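Aggregation suppressing protein (Salmonella enterica subsp. enterica serovar Typhimurium, PDB 4ZJ9) is a small heat shock protein of the HSP20 (alpha-crystallin) family that probably suppresses aggregation of other proteins under stress. Local coordinates at residues Thr90-Gln94 against Thr95-Tyr99. Numbering follows the deposited sequence.
Sequences TVEDQ and THWIY
Asp93 and His96 open and close a type I beta turn at the end of the long loop that reaches across to the second subunit. Asp93 CB sits over a face of the His96 ring, almost directly above its centre and 4.2 Å from the centroid, a CH-pi contact. CG lies anti to the backbone N (chi1 -172°), which lays the carboxylate alongside the side chain of Thr95. There Asp93 OD1 accepts the bond from Thr95 N at 3.2 Å, closing an Asx turn inside the beta turn; the N-H arrives from above the carboxylate plane, while Thr95 CG2 packs alongside. Asp93 OD2 stays over the imidazole, 3.8 Å from His96 CE1, with the two planes stacked 27° apart. The turn's own bond, His96 N to Asp93 O at 3.0 Å, is weak, its angle only 129°; the same oxygen meets the indole edge at Trp97 CD1. Within the turn, the Gln94 side chain bends at chi2 and its NE2 donates to Glu92 O at 2.7 Å. Trp97 begins the strand that pairs antiparallel with a strand of the second subunit. With its weak backbone bond backed by a carboxylate, the turn probably owes much of its shape to Asp93, whose charge might slightly favour a protonated His96, against Arg52 of the second subunit.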
loop_
_atom_site.group_PDB
_atom_site.type_symbol
_atom_site.label_atom_id
_atom_site.label_comp_id
_atom_site.label_asym_id
_atom_site.label_seq_id
_atom_site.Cartn_x
_atom_site.Cartn_y
_atom_site.Cartn_z
ATOM N N THR A 90 -14.069 -14.996 2.155
ATOM C CA THR A 90 -15.187 -14.274 2.614
ATOM C C THR A 90 -16.176 -14.341 1.401
ATOM O O THR A 90 -15.751 -14.291 0.237
ATOM C CB THR A 90 -14.701 -12.841 2.941
ATOM O OG1 THR A 90 -15.817 -11.982 3.194
ATOM C CG2 THR A 90 -13.868 -12.246 1.788
ATOM N N VAL A 91 -17.470 -14.498 1.661
ATOM C CA VAL A 91 -18.479 -14.375 0.594
ATOM C C VAL A 91 -18.607 -12.930 0.132
ATOM O O VAL A 91 -18.859 -12.062 0.957
ATOM C CB VAL A 91 -19.862 -14.883 1.028
ATOM C CG1 VAL A 91 -20.883 -14.564 -0.079
ATOM C CG2 VAL A 91 -19.802 -16.387 1.369
ATOM N N GLU A 92 -18.480 -12.689 -1.170
ATOM C CA GLU A 92 -18.468 -11.349 -1.697
ATOM C C GLU A 92 -19.543 -11.135 -2.732
ATOM O O GLU A 92 -19.554 -11.765 -3.806
ATOM C CB GLU A 92 -17.096 -11.048 -2.224
ATOM C CG GLU A 92 -16.134 -11.015 -1.052
ATOM C CD GLU A 92 -14.825 -10.354 -1.352
ATOM O OE1 GLU A 92 -14.350 -10.506 -2.490
ATOM O OE2 GLU A 92 -14.277 -9.706 -0.438
ATOM N N ASP A 93 -20.477 -10.252 -2.391
ATOM C CA ASP A 93 -21.611 -10.013 -3.186
ATOM C C ASP A 93 -21.167 -9.174 -4.346
ATOM O O ASP A 93 -20.837 -8.030 -4.183
ATOM C CB ASP A 93 -22.751 -9.341 -2.359
ATOM C CG ASP A 93 -24.065 -9.248 -3.157
ATOM O OD1 ASP A 93 -24.013 -9.420 -4.389
ATOM O OD2 ASP A 93 -25.121 -8.923 -2.584
ATOM N N GLN A 94 -21.192 -9.734 -5.533
ATOM C CA GLN A 94 -20.583 -9.089 -6.698
ATOM C C GLN A 94 -21.393 -7.877 -7.173
ATOM O O GLN A 94 -20.878 -7.057 -7.939
ATOM C CB GLN A 94 -20.339 -10.086 -7.853
ATOM C CG GLN A 94 -19.492 -11.316 -7.513
ATOM C CD GLN A 94 -18.073 -10.978 -7.037
ATOM O OE1 GLN A 94 -17.235 -10.550 -7.832
ATOM N NE2 GLN A 94 -17.798 -11.185 -5.740
ATOM N N THR A 95 -22.645 -7.769 -6.723
ATOM C CA THR A 95 -23.423 -6.569 -6.933
ATOM C C THR A 95 -22.842 -5.316 -6.216
ATOM O O THR A 95 -22.843 -4.211 -6.807
ATOM C CB THR A 95 -24.909 -6.776 -6.543
ATOM O OG1 THR A 95 -25.718 -5.786 -7.189
ATOM C CG2 THR A 95 -25.150 -6.682 -5.062
ATOM N N HIS A 96 -22.350 -5.509 -4.970
ATOM C CA HIS A 96 -21.685 -4.465 -4.162
ATOM C C HIS A 96 -20.383 -4.013 -4.764
ATOM O O HIS A 96 -19.837 -3.007 -4.375
ATOM C CB HIS A 96 -21.318 -4.960 -2.762
ATOM C CG HIS A 96 -22.487 -5.191 -1.864
ATOM N ND1 HIS A 96 -23.798 -5.098 -2.285
ATOM C CD2 HIS A 96 -22.536 -5.567 -0.565
ATOM C CE1 HIS A 96 -24.603 -5.369 -1.274
ATOM N NE2 HIS A 96 -23.865 -5.667 -0.221
ATOM N N TRP A 97 -19.827 -4.812 -5.652
ATOM C CA TRP A 97 -18.582 -4.477 -6.292
ATOM C C TRP A 97 -18.972 -3.839 -7.574
ATOM O O TRP A 97 -19.661 -4.438 -8.394
ATOM C CB TRP A 97 -17.714 -5.712 -6.507
ATOM C CG TRP A 97 -17.151 -6.125 -5.176
ATOM C CD1 TRP A 97 -17.728 -6.939 -4.238
ATOM C CD2 TRP A 97 -15.956 -5.626 -4.595
ATOM N NE1 TRP A 97 -16.939 -7.018 -3.118
ATOM C CE2 TRP A 97 -15.832 -6.231 -3.316
ATOM C CE3 TRP A 97 -14.961 -4.744 -5.038
ATOM C CZ2 TRP A 97 -14.756 -5.971 -2.479
ATOM C CZ3 TRP A 97 -13.901 -4.508 -4.224
ATOM C CH2 TRP A 97 -13.794 -5.120 -2.954
ATOM N N ILE A 98 -18.600 -2.580 -7.688
ATOM C CA ILE A 98 -18.775 -1.822 -8.901
ATOM C C ILE A 98 -17.525 -1.980 -9.766
ATOM O O ILE A 98 -17.596 -2.192 -11.024
ATOM C CB ILE A 98 -19.021 -0.355 -8.573
ATOM C CG1 ILE A 98 -20.363 -0.204 -7.846
ATOM C CG2 ILE A 98 -18.959 0.435 -9.858
ATOM C CD1 ILE A 98 -20.675 1.209 -7.338
ATOM N N TYR A 99 -16.374 -1.919 -9.098
ATOM C CA TYR A 99 -15.092 -1.989 -9.773
ATOM C C TYR A 99 -14.062 -2.465 -8.782
ATOM O O TYR A 99 -14.056 -2.035 -7.625
ATOM C CB TYR A 99 -14.700 -0.644 -10.327
ATOM C CG TYR A 99 -13.333 -0.656 -10.886
ATOM C CD1 TYR A 99 -13.042 -1.396 -12.029
ATOM C CD2 TYR A 99 -12.318 0.006 -10.270
ATOM C CE1 TYR A 99 -11.760 -1.466 -12.512
ATOM C CE2 TYR A 99 -11.035 -0.033 -10.781
ATOM C CZ TYR A 99 -10.767 -0.763 -11.884
ATOM O OH TYR A 99 -9.498 -0.782 -12.371
#